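PDB 7OMU: macro domain-containing protein, which belongs to the macro domain family and holds adenosine-5-diphosphoribose in the pocket of its alpha/beta macro fold, which follows a DarT-family N-terminal portion. Local coordinates for residues Gly232-Ser237 with Ala352-Gly357; Leu242-Asn247 with Thr312-Phe317; Pro265-Val270 with Tyr286-Glu291. The protein carries 1 engineered substitution. One frame throughout, in Å; residues are numbered along the deposited sequence.

Contact 1 of 3, residues Gly232-Ser237 with Ala352-Gly357. With APR (adenosine-5-diphosphoribose), chain C.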
loop_
_atom_site.group_PDB
_atom_site.type_symbol
_atom_site.label_atom_id
_atom_site.label_comp_id
_atom_site.label_asym_id
_atom_site.label_seq_id
_atom_site.Cartn_x
_atom_site.Cartn_y
_atom_site.Cartn_z
ATOM N N GLY A 232 2.452 -10.122 -1.223
ATOM C CA GLY A 232 2.090 -8.694 -1.162
ATOM C C GLY A 232 0.760 -8.450 -0.472
ATOM O O GLY A 232 0.257 -9.375 0.206
ATOM N N ASP A 233 0.229 -7.236 -0.648
ATOM C CA ASP A 233 -1.058 -6.759 -0.078
ATOM C C ASP A 233 -2.131 -6.823 -1.166
ATOM O O ASP A 233 -2.007 -6.095 -2.158
ATOM C CB ASP A 233 -0.916 -5.339 0.466
ATOM C CG ASP A 233 -2.029 -4.942 1.415
ATOM O OD1 ASP A 233 -3.084 -5.605 1.392
ATOM O OD2 ASP A 233 -1.826 -3.963 2.169
ATOM N N MET A 234 -3.135 -7.677 -0.976
ATOM C CA MET A 234 -4.255 -7.910 -1.925
ATOM C C MET A 234 -4.965 -6.586 -2.236
ATOM O O MET A 234 -5.336 -6.379 -3.406
ATOM C CB MET A 234 -5.260 -8.890 -1.315
ATOM C CG MET A 234 -6.382 -9.273 -2.253
ATOM S SD MET A 234 -7.395 -10.601 -1.579
ATOM C CE MET A 234 -8.134 -9.761 -0.182
ATOM N N PHE A 235 -5.145 -5.726 -1.229
ATOM C CA PHE A 235 -6.006 -4.516 -1.305
ATOM C C PHE A 235 -5.302 -3.421 -2.117
ATOM O O PHE A 235 -5.991 -2.503 -2.611
ATOM C CB PHE A 235 -6.415 -4.076 0.101
ATOM C CG PHE A 235 -7.164 -5.141 0.857
ATOM C CD1 PHE A 235 -8.455 -5.487 0.496
ATOM C CD2 PHE A 235 -6.567 -5.829 1.900
ATOM C CE1 PHE A 235 -9.141 -6.487 1.173
ATOM C CE2 PHE A 235 -7.255 -6.820 2.584
ATOM C CZ PHE A 235 -8.540 -7.147 2.219
ATOM N N PHE A 236 -3.980 -3.531 -2.274
ATOM C CA PHE A 236 -3.153 -2.631 -3.123
ATOM C C PHE A 236 -2.837 -3.310 -4.461
ATOM O O PHE A 236 -2.185 -2.669 -5.303
ATOM C CB PHE A 236 -1.889 -2.189 -2.379
ATOM C CG PHE A 236 -2.145 -1.143 -1.324
ATOM C CD1 PHE A 236 -2.513 0.140 -1.683
ATOM C CD2 PHE A 236 -2.038 -1.446 0.023
ATOM C CE1 PHE A 236 -2.763 1.102 -0.718
ATOM C CE2 PHE A 236 -2.286 -0.485 0.989
ATOM C CZ PHE A 236 -2.652 0.786 0.616
ATOM N N SER A 237 -3.279 -4.556 -4.670
ATOM C CA SER A 237 -3.427 -5.140 -6.031
ATOM C C SER A 237 -4.411 -4.245 -6.775
ATOM O O SER A 237 -5.211 -3.569 -6.095
ATOM C CB SER A 237 -3.893 -6.580 -6.025
ATOM O OG SER A 237 -5.302 -6.678 -6.165
ATOM N N ALA A 352 -8.318 -11.207 -7.514
ATOM C CA ALA A 352 -7.345 -11.503 -6.442
ATOM C C ALA A 352 -8.034 -12.398 -5.410
ATOM O O ALA A 352 -9.010 -11.945 -4.795
ATOM C CB ALA A 352 -6.841 -10.224 -5.817
ATOM N N VAL A 353 -7.567 -13.637 -5.258
ATOM C CA VAL A 353 -8.007 -14.558 -4.171
ATOM C C VAL A 353 -6.836 -14.716 -3.205
ATOM O O VAL A 353 -5.691 -14.867 -3.633
ATOM C CB VAL A 353 -8.495 -15.916 -4.716
ATOM C CG1 VAL A 353 -9.579 -15.756 -5.772
ATOM C CG2 VAL A 353 -7.361 -16.746 -5.281
ATOM N N PRO A 354 -7.076 -14.664 -1.875
ATOM C CA PRO A 354 -6.053 -15.019 -0.899
ATOM C C PRO A 354 -5.983 -16.542 -0.790
ATOM O O PRO A 354 -6.943 -17.186 -1.146
ATOM C CB PRO A 354 -6.580 -14.394 0.394
ATOM C CG PRO A 354 -8.077 -14.495 0.249
ATOM C CD PRO A 354 -8.342 -14.286 -1.229
ATOM N N ALA A 355 -4.861 -17.073 -0.313
ATOM C CA ALA A 355 -4.720 -18.499 0.056
ATOM C C ALA A 355 -5.877 -18.869 0.992
ATOM O O ALA A 355 -5.914 -18.346 2.114
ATOM C CB ALA A 355 -3.370 -18.728 0.690
ATOM N N LEU A 356 -6.807 -19.704 0.531
ATOM C CA LEU A 356 -8.087 -19.980 1.237
ATOM C C LEU A 356 -7.843 -20.965 2.387
ATOM O O LEU A 356 -7.194 -21.997 2.157
ATOM C CB LEU A 356 -9.101 -20.517 0.224
ATOM C CG LEU A 356 -9.444 -19.540 -0.898
ATOM C CD1 LEU A 356 -10.094 -20.248 -2.067
ATOM C CD2 LEU A 356 -10.334 -18.422 -0.386
ATOM N N GLY A 357 -8.306 -20.620 3.589
ATOM C CA GLY A 357 -8.196 -21.454 4.801
ATOM C C GLY A 357 -6.761 -21.673 5.256
ATOM O O GLY A 357 -6.554 -22.546 6.117
HETATM N N1 APR C . -2.838 -9.778 1.287
HETATM C C2 APR C . -2.660 -11.080 1.024
HETATM N N3 APR C . -2.819 -12.133 1.824
HETATM C C4 APR C . -3.214 -11.739 3.047
HETATM C C5 APR C . -3.435 -10.445 3.471
HETATM C C6 APR C . -3.233 -9.415 2.531
HETATM N N6 APR C . -3.405 -8.122 2.796
HETATM N N7 APR C . -3.834 -10.438 4.802
HETATM C C8 APR C . -3.848 -11.703 5.154
HETATM N N9 APR C . -3.475 -12.542 4.125
HETATM C "C1'" APR C . -3.374 -14.003 4.144
HETATM C "C2'" APR C . -3.001 -14.586 5.506
HETATM O "O2'" APR C . -1.603 -14.746 5.623
HETATM C "C3'" APR C . -3.750 -15.926 5.540
HETATM O "O3'" APR C . -2.846 -17.015 5.406
HETATM O "O4'" APR C . -4.636 -14.530 3.820
HETATM C "C4'" APR C . -4.745 -15.867 4.369
HETATM C "C5'" APR C . -6.191 -16.155 4.708
HETATM O "O5'" APR C . -6.693 -15.177 5.669
HETATM P PA APR C . -7.733 -15.583 6.834
HETATM O O1A APR C . -8.647 -14.431 7.102
HETATM O O2A APR C . -6.983 -16.149 7.996
HETATM O O3A APR C . -8.591 -16.754 6.141
HETATM P PB APR C . -9.103 -18.209 6.601
HETATM O O1B APR C . -7.917 -19.012 7.020
HETATM O O2B APR C . -9.980 -18.769 5.529
HETATM O O5D APR C . -9.995 -17.850 7.893
HETATM C C5D APR C . -11.384 -17.443 7.731
HETATM O O4D APR C . -11.274 -15.874 9.563
HETATM O O1D APR C . -11.255 -14.159 8.022
HETATM C C1D APR C . -11.952 -14.705 9.082
HETATM O O2D APR C . -14.416 -14.377 9.085
HETATM C C2D APR C . -13.341 -15.167 8.614
HETATM O O3D APR C . -13.980 -16.742 10.381
HETATM C C3D APR C . -13.436 -16.621 9.074
HETATM C C4D APR C . -11.962 -17.041 9.068
#

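Contact 2 of 3, residues Leu242-Asn247 with Thr312-Phe317. With APR (adenosine-5-diphosphoribose), chain C.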
loop_
_atom_site.group_PDB
_atom_site.type_symbol
_atom_site.label_atom_id
_atom_site.label_comp_id
_atom_site.label_asym_id
_atom_site.label_seq_id
_atom_site.Cartn_x
_atom_site.Cartn_y
_atom_site.Cartn_z
ATOM N N LEU A 242 -11.750 -8.397 -5.422
ATOM C CA LEU A 242 -10.955 -8.894 -4.273
ATOM C C LEU A 242 -11.805 -9.920 -3.524
ATOM O O LEU A 242 -12.935 -9.590 -3.126
ATOM C CB LEU A 242 -10.560 -7.719 -3.372
ATOM C CG LEU A 242 -10.004 -6.488 -4.093
ATOM C CD1 LEU A 242 -9.521 -5.454 -3.086
ATOM C CD2 LEU A 242 -8.881 -6.864 -5.053
ATOM N N THR A 243 -11.280 -11.129 -3.371
ATOM C CA THR A 243 -11.945 -12.244 -2.660
ATOM C C THR A 243 -11.587 -12.144 -1.178
ATOM O O THR A 243 -10.466 -11.733 -0.862
ATOM C CB THR A 243 -11.563 -13.580 -3.299
ATOM O OG1 THR A 243 -11.635 -13.393 -4.712
ATOM C CG2 THR A 243 -12.467 -14.712 -2.876
ATOM N N VAL A 244 -12.533 -12.472 -0.307
ATOM C CA VAL A 244 -12.403 -12.313 1.164
ATOM C C VAL A 244 -12.923 -13.598 1.801
ATOM O O VAL A 244 -14.123 -13.890 1.638
ATOM C CB VAL A 244 -13.183 -11.076 1.647
ATOM C CG1 VAL A 244 -13.173 -10.953 3.164
ATOM C CG2 VAL A 244 -12.665 -9.803 1.000
ATOM N N SER A 245 -12.039 -14.343 2.470
ATOM C CA SER A 245 -12.390 -15.577 3.214
ATOM C C SER A 245 -13.307 -15.178 4.369
ATOM O O SER A 245 -12.916 -14.275 5.123
ATOM C CB SER A 245 -11.162 -16.298 3.704
ATOM O OG SER A 245 -10.016 -15.898 2.967
ATOM N N VAL A 246 -14.488 -15.795 4.456
ATOM C CA VAL A 246 -15.509 -15.545 5.516
ATOM C C VAL A 246 -16.028 -16.891 6.035
ATOM O O VAL A 246 -15.697 -17.942 5.439
ATOM C CB VAL A 246 -16.658 -14.657 4.998
ATOM C CG1 VAL A 246 -16.163 -13.277 4.604
ATOM C CG2 VAL A 246 -17.411 -15.295 3.843
ATOM N N ASN A 247 -16.813 -16.841 7.110
ATOM C CA ASN A 247 -17.519 -17.995 7.729
ATOM C C ASN A 247 -19.015 -17.846 7.434
ATOM O O ASN A 247 -19.371 -16.882 6.743
ATOM C CB ASN A 247 -17.243 -18.064 9.230
ATOM C CG ASN A 247 -17.616 -16.781 9.942
ATOM O OD1 ASN A 247 -18.782 -16.399 9.971
ATOM N ND2 ASN A 247 -16.629 -16.092 10.489
ATOM N N THR A 312 -13.852 -1.530 -7.974
ATOM C CA THR A 312 -13.333 -2.599 -7.083
ATOM C C THR A 312 -14.518 -3.274 -6.388
ATOM O O THR A 312 -15.150 -2.633 -5.525
ATOM C CB THR A 312 -12.308 -2.057 -6.079
ATOM O OG1 THR A 312 -11.275 -1.388 -6.803
ATOM C CG2 THR A 312 -11.696 -3.145 -5.226
ATOM N N TRP A 313 -14.806 -4.513 -6.787
ATOM C CA TRP A 313 -15.849 -5.400 -6.208
ATOM C C TRP A 313 -15.210 -6.280 -5.135
ATOM O O TRP A 313 -13.980 -6.436 -5.156
ATOM C CB TRP A 313 -16.497 -6.261 -7.301
ATOM C CG TRP A 313 -17.263 -5.503 -8.341
ATOM C CD1 TRP A 313 -17.620 -4.184 -8.322
ATOM C CD2 TRP A 313 -17.819 -6.046 -9.549
ATOM N NE1 TRP A 313 -18.346 -3.868 -9.441
ATOM C CE2 TRP A 313 -18.482 -4.990 -10.213
ATOM C CE3 TRP A 313 -17.820 -7.316 -10.133
ATOM C CZ2 TRP A 313 -19.130 -5.171 -11.433
ATOM C CZ3 TRP A 313 -18.464 -7.494 -11.337
ATOM C CH2 TRP A 313 -19.112 -6.436 -11.976
ATOM N N PHE A 314 -16.027 -6.835 -4.244
ATOM C CA PHE A 314 -15.609 -7.779 -3.180
ATOM C C PHE A 314 -16.389 -9.080 -3.347
ATOM O O PHE A 314 -17.628 -9.029 -3.364
ATOM C CB PHE A 314 -15.846 -7.177 -1.794
ATOM C CG PHE A 314 -14.851 -6.117 -1.411
ATOM C CD1 PHE A 314 -14.958 -4.831 -1.911
ATOM C CD2 PHE A 314 -13.796 -6.416 -0.568
ATOM C CE1 PHE A 314 -14.040 -3.857 -1.556
ATOM C CE2 PHE A 314 -12.875 -5.440 -0.218
ATOM C CZ PHE A 314 -12.998 -4.159 -0.709
ATOM N N LEU A 315 -15.672 -10.197 -3.491
ATOM C CA LEU A 315 -16.248 -11.561 -3.533
ATOM C C LEU A 315 -16.140 -12.153 -2.129
ATOM O O LEU A 315 -15.014 -12.297 -1.645
ATOM C CB LEU A 315 -15.491 -12.409 -4.557
ATOM C CG LEU A 315 -16.026 -13.826 -4.764
ATOM C CD1 LEU A 315 -17.439 -13.794 -5.327
ATOM C CD2 LEU A 315 -15.113 -14.628 -5.679
ATOM N N LEU A 316 -17.278 -12.433 -1.495
ATOM C CA LEU A 316 -17.352 -13.105 -0.174
ATOM C C LEU A 316 -17.345 -14.617 -0.408
ATOM O O LEU A 316 -18.314 -15.137 -0.984
ATOM C CB LEU A 316 -18.602 -12.624 0.566
ATOM C CG LEU A 316 -18.679 -11.109 0.754
ATOM C CD1 LEU A 316 -20.009 -10.701 1.360
ATOM C CD2 LEU A 316 -17.522 -10.607 1.606
ATOM N N PHE A 317 -16.265 -15.274 0.011
ATOM C CA PHE A 317 -15.963 -16.702 -0.248
ATOM C C PHE A 317 -15.980 -17.466 1.070
ATOM O O PHE A 317 -15.006 -17.437 1.814
ATOM C CB PHE A 317 -14.600 -16.811 -0.927
ATOM C CG PHE A 317 -14.298 -18.158 -1.525
ATOM C CD1 PHE A 317 -14.175 -19.279 -0.721
ATOM C CD2 PHE A 317 -14.127 -18.299 -2.891
ATOM C CE1 PHE A 317 -13.893 -20.517 -1.272
ATOM C CE2 PHE A 317 -13.839 -19.537 -3.441
ATOM C CZ PHE A 317 -13.726 -20.643 -2.631
HETATM N N1 APR C . -2.838 -9.778 1.287
HETATM C C2 APR C . -2.660 -11.080 1.024
HETATM N N3 APR C . -2.819 -12.133 1.824
HETATM C C4 APR C . -3.214 -11.739 3.047
HETATM C C5 APR C . -3.435 -10.445 3.471
HETATM C C6 APR C . -3.233 -9.415 2.531
HETATM N N6 APR C . -3.405 -8.122 2.796
HETATM N N7 APR C . -3.834 -10.438 4.802
HETATM C C8 APR C . -3.848 -11.703 5.154
HETATM N N9 APR C . -3.475 -12.542 4.125
HETATM C "C1'" APR C . -3.374 -14.003 4.144
HETATM C "C2'" APR C . -3.001 -14.586 5.506
HETATM O "O2'" APR C . -1.603 -14.746 5.623
HETATM C "C3'" APR C . -3.750 -15.926 5.540
HETATM O "O3'" APR C . -2.846 -17.015 5.406
HETATM O "O4'" APR C . -4.636 -14.530 3.820
HETATM C "C4'" APR C . -4.745 -15.867 4.369
HETATM C "C5'" APR C . -6.191 -16.155 4.708
HETATM O "O5'" APR C . -6.693 -15.177 5.669
HETATM P PA APR C . -7.733 -15.583 6.834
HETATM O O1A APR C . -8.647 -14.431 7.102
HETATM O O2A APR C . -6.983 -16.149 7.996
HETATM O O3A APR C . -8.591 -16.754 6.141
HETATM P PB APR C . -9.103 -18.209 6.601
HETATM O O1B APR C . -7.917 -19.012 7.020
HETATM O O2B APR C . -9.980 -18.769 5.529
HETATM O O5D APR C . -9.995 -17.850 7.893
HETATM C C5D APR C . -11.384 -17.443 7.731
HETATM O O4D APR C . -11.274 -15.874 9.563
HETATM O O1D APR C . -11.255 -14.159 8.022
HETATM C C1D APR C . -11.952 -14.705 9.082
HETATM O O2D APR C . -14.416 -14.377 9.085
HETATM C C2D APR C . -13.341 -15.167 8.614
HETATM O O3D APR C . -13.980 -16.742 10.381
HETATM C C3D APR C . -13.436 -16.621 9.074
HETATM C C4D APR C . -11.962 -17.041 9.068
#

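Contact 3 of 3, residues Pro265-Val270 with Tyr286-Glu291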
loop_
_atom_site.group_PDB
_atom_site.type_symbol
_atom_site.label_atom_id
_atom_site.label_comp_id
_atom_site.label_asym_id
_atom_site.label_seq_id
_atom_site.Cartn_x
_atom_site.Cartn_y
_atom_site.Cartn_z
ATOM N N PRO A 265 -16.026 -1.112 6.003
ATOM C CA PRO A 265 -17.094 -1.531 6.912
ATOM C C PRO A 265 -18.434 -1.846 6.221
ATOM O O PRO A 265 -19.164 -2.680 6.728
ATOM C CB PRO A 265 -17.223 -0.345 7.882
ATOM C CG PRO A 265 -16.631 0.821 7.126
ATOM C CD PRO A 265 -15.497 0.218 6.328
ATOM N N ASP A 266 -18.730 -1.196 5.093
ATOM C CA ASP A 266 -19.946 -1.483 4.283
ATOM C C ASP A 266 -19.916 -2.940 3.795
ATOM O O ASP A 266 -21.007 -3.528 3.683
ATOM C CB ASP A 266 -20.085 -0.521 3.103
ATOM C CG ASP A 266 -18.976 -0.668 2.082
ATOM O OD1 ASP A 266 -17.799 -0.529 2.486
ATOM O OD2 ASP A 266 -19.289 -0.932 0.898
ATOM N N VAL A 267 -18.730 -3.494 3.515
ATOM C CA VAL A 267 -18.550 -4.910 3.065
ATOM C C VAL A 267 -18.995 -5.840 4.200
ATOM O O VAL A 267 -19.646 -6.862 3.918
ATOM C CB VAL A 267 -17.099 -5.213 2.634
ATOM C CG1 VAL A 267 -16.890 -6.688 2.318
ATOM C CG2 VAL A 267 -16.668 -4.366 1.446
ATOM N N TYR A 268 -18.632 -5.502 5.435
ATOM C CA TYR A 268 -19.026 -6.242 6.660
ATOM C C TYR A 268 -20.553 -6.289 6.733
ATOM O O TYR A 268 -21.118 -7.383 6.919
ATOM C CB TYR A 268 -18.389 -5.589 7.891
ATOM C CG TYR A 268 -18.862 -6.111 9.223
ATOM C CD1 TYR A 268 -18.987 -7.469 9.459
ATOM C CD2 TYR A 268 -19.152 -5.241 10.260
ATOM C CE1 TYR A 268 -19.414 -7.949 10.687
ATOM C CE2 TYR A 268 -19.581 -5.704 11.491
ATOM C CZ TYR A 268 -19.712 -7.063 11.705
ATOM O OH TYR A 268 -20.132 -7.532 12.913
ATOM N N VAL A 269 -21.194 -5.132 6.554
ATOM C CA VAL A 269 -22.674 -4.962 6.636
ATOM C C VAL A 269 -23.345 -5.803 5.544
ATOM O O VAL A 269 -24.360 -6.462 5.839
ATOM C CB VAL A 269 -23.061 -3.478 6.522
ATOM C CG1 VAL A 269 -24.554 -3.294 6.306
ATOM C CG2 VAL A 269 -22.594 -2.699 7.743
ATOM N N VAL A 270 -22.804 -5.751 4.327
ATOM C CA VAL A 270 -23.301 -6.520 3.148
ATOM C C VAL A 270 -23.150 -8.011 3.456
ATOM O O VAL A 270 -24.063 -8.785 3.122
ATOM C CB VAL A 270 -22.552 -6.123 1.860
ATOM C CG1 VAL A 270 -22.698 -7.163 0.766
ATOM C CG2 VAL A 270 -23.004 -4.767 1.353
ATOM N N TYR A 286 -20.828 -14.984 -2.498
ATOM C CA TYR A 286 -21.628 -13.774 -2.820
ATOM C C TYR A 286 -20.689 -12.692 -3.361
ATOM O O TYR A 286 -19.712 -12.363 -2.665
ATOM C CB TYR A 286 -22.392 -13.271 -1.592
ATOM C CG TYR A 286 -23.275 -12.076 -1.852
ATOM C CD1 TYR A 286 -24.582 -12.228 -2.283
ATOM C CD2 TYR A 286 -22.804 -10.787 -1.669
ATOM C CE1 TYR A 286 -25.404 -11.135 -2.515
ATOM C CE2 TYR A 286 -23.608 -9.682 -1.905
ATOM C CZ TYR A 286 -24.915 -9.856 -2.325
ATOM O OH TYR A 286 -25.714 -8.776 -2.557
ATOM N N LEU A 287 -20.985 -12.166 -4.556
ATOM C CA LEU A 287 -20.236 -11.053 -5.192
ATOM C C LEU A 287 -20.927 -9.724 -4.868
ATOM O O LEU A 287 -22.077 -9.534 -5.294
ATOM C CB LEU A 287 -20.165 -11.278 -6.704
ATOM C CG LEU A 287 -19.444 -10.181 -7.488
ATOM C CD1 LEU A 287 -17.967 -10.146 -7.139
ATOM C CD2 LEU A 287 -19.625 -10.386 -8.979
ATOM N N TYR A 288 -20.233 -8.846 -4.143
ATOM C CA TYR A 288 -20.647 -7.451 -3.840
ATOM C C TYR A 288 -20.104 -6.546 -4.945
ATOM O O TYR A 288 -18.882 -6.344 -4.987
ATOM C CB TYR A 288 -20.122 -7.038 -2.462
ATOM C CG TYR A 288 -20.447 -5.639 -1.997
ATOM C CD1 TYR A 288 -21.531 -4.930 -2.484
ATOM C CD2 TYR A 288 -19.684 -5.042 -1.009
ATOM C CE1 TYR A 288 -21.822 -3.656 -2.027
ATOM C CE2 TYR A 288 -19.963 -3.771 -0.536
ATOM C CZ TYR A 288 -21.040 -3.072 -1.046
ATOM O OH TYR A 288 -21.327 -1.820 -0.580
ATOM N N LYS A 289 -20.982 -6.049 -5.822
ATOM C CA LYS A 289 -20.612 -5.141 -6.936
ATOM C C LYS A 289 -20.596 -3.703 -6.407
ATOM O O LYS A 289 -21.433 -2.898 -6.832
ATOM C CB LYS A 289 -21.552 -5.359 -8.124
ATOM C CG LYS A 289 -21.425 -6.730 -8.773
ATOM C CD LYS A 289 -22.264 -6.893 -10.014
ATOM C CE LYS A 289 -22.283 -8.313 -10.534
ATOM N NZ LYS A 289 -23.252 -8.466 -11.645
ATOM N N ARG A 290 -19.651 -3.418 -5.511
ATOM C CA ARG A 290 -19.454 -2.118 -4.816
ATOM C C ARG A 290 -19.113 -1.033 -5.845
ATOM O O ARG A 290 -18.075 -1.167 -6.526
ATOM C CB ARG A 290 -18.331 -2.279 -3.788
ATOM C CG ARG A 290 -18.375 -1.305 -2.623
ATOM C CD ARG A 290 -17.331 -1.691 -1.593
ATOM N NE ARG A 290 -16.171 -0.823 -1.637
ATOM C CZ ARG A 290 -15.792 -0.020 -0.654
ATOM N NH1 ARG A 290 -16.483 0.029 0.469
ATOM N NH2 ARG A 290 -14.716 0.736 -0.793
ATOM N N GLU A 291 -19.944 0.011 -5.939
ATOM C CA GLU A 291 -19.788 1.123 -6.920
ATOM C C GLU A 291 -18.829 2.183 -6.360
ATOM O O GLU A 291 -18.544 3.152 -7.085
ATOM C CB GLU A 291 -21.154 1.704 -7.295
ATOM C CG GLU A 291 -21.963 0.765 -8.181
ATOM C CD GLU A 291 -23.308 1.277 -8.670
ATOM O OE1 GLU A 291 -23.376 2.453 -9.098
ATOM O OE2 GLU A 291 -24.287 0.490 -8.635
#

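Contact 1 of 3, residues Gly232-Ser237 with Ala352-Gly357
Met-234 reaches across to Ala-352 and Pro-354, and this apolar packing is the main link between the loop 232-237 and the strand end 352-357. With CG anti to the backbone N (chi1 -176°), its side chain extends toward the strand. CG lies 3.7 Å from Ala-352 CB, while SD passes 3.8 Å from Pro-354 CD, the two side chains meeting at a slant. The small methyl of Ala-352 lets the loop come close, and the flexible methionine fits itself to two differently shaped neighbours. Ser-237 adds a lighter touch on the same methyl; its OG is bonded to Met-234 O (2.8 Å) in the carbonyl plane, which adds to the backbone bonds of the turn.

The other group of interactions is polar and is shared with the bound adenosine-5-diphosphoribose. Asp-233 OD1 accepts from N6 of the adenine at 2.9 Å. The backbone N of Met-234 donates to adenine N1 at 3.1 Å. An acidic side chain paired with the next backbone N-H, just after a sheet strand, is the way macro domains commonly recognise adenine. A salt bridge from OD2 to Arg-259 holds the carboxylate in place, and Phe-235 N gives OD1 a weak second bond.

Farther along the ligand from the adenine, Pro-354 CB comes within 3.9 Å of O4' of the adenosine ribose, an apolar touch on the sugar. Gly-357, with positive phi, brings its N to the phosphate oxygen O2B in a weak bond of 3.2 Å; Gly-361 N is another backbone donor to the ligand.

Contact 2 of 3, residues Leu242-Asn247 with Thr312-Phe317
Thr-243 and Leu-315 lie side by side and point the same way, as expected of paired residues in neighbouring parallel strands. Leu-315 CD2 rests 3.8 Å from Thr-243 OG1, whose polar partner is Ala-352 O on the strand beyond. OG1 lies anti to the carbonyl carbon (chi1 -44°), which puts CG2 anti to the backbone N and leans it along the strand to Phe-317 CB, 3.6 Å away; a beta-branched residue can thus serve a carbonyl and a hydrophobic neighbour at once.

Leu-242, Val-244, Phe-314 and Leu-316, buried and apolar, populate the reverse face, while Thr-243 and Ser-245 share theirs with Leu-315 and Phe-317. Val-244 CG2 meets the edge of the Phe-314 ring at 3.9 Å from CD2. Leu-242 slants past Thr-312, CD1 to CG2 3.8 Å. Strand 313-318 lies between 241-246 and the edge strand 286-288 of the macro domain's mixed sheet, and five backbone hydrogen bonds join it to 242-246.

Strand 242-246 runs into the ligand pocket. Asn-247 ND2 donates to O3D of the distal ribose of adenosine-5-diphosphoribose (2.7 Å, nearly straight at 170°), while its OD1 accepts from Val-249 N, which helps fix the rotation of the amide.

Contact 3 of 3, residues Pro265-Val270 with Tyr286-Glu291
The helix segment 265-270, which lays Asp-266, Val-267 and Val-270 against Tyr-286, Tyr-288 and Arg-290, runs at 144° to strand 286-288, with their axes 10.3 Å apart at closest. Tyr-288 is the central group. Val-270 CG2 sits over one face of its ring, 3.7 Å from the centroid, in a CH-pi contact, and Arg-290 CB covers the opposite face. Val-267 CG2 meets the ring at its edge, 3.9 Å from CE2. The other branch of Val-270, CG1, reaches Tyr-286 CE2 at 3.8 Å, so one beta-branched side chain spans two tyrosines.

The polar end is gathered round Asp-266. Its CG lies between the backbone N and the carbonyl carbon (chi1 65°), bringing the carboxylate toward the strand. OD2 takes the Tyr-288 OH on its anti lone pair at 2.7 Å. On the syn side it receives Arg-290 NH1 at 3.0 Å; NH1 also lies against OD1, in a salt bridge. Two such donors would probably favour the ionised acid. Alternating residues of the strand and the loop after it face the helix, a layered alpha/beta packing in which helix 265-275 lies over the edge strand of the macro domain sheet.

Overall arrangement
The three contacts step across one mixed sheet and share its strands. Contacts 1 and 2, centres about 10 Å apart, join where strands 351-354 and 241-246 run side by side, with Thr-243 N 2.8 Å from Ala-352 O in a probable hydrogen bond. Both touch the adenosine-5-diphosphoribose: contact 1 at the adenine, the adenosine ribose and a phosphate, contact 2 at the same phosphate and the distal ribose. Contacts 2 and 3, centres about 9 Å apart, meet through strands 313-318 and 286-288, where Tyr-288 N approaches Phe-314 O to 2.7 Å. Contact 3 stands back from the pocket, the Val-267 side chain about 11 Å from the ligand, and its centre is about 17 Å from that of contact 1.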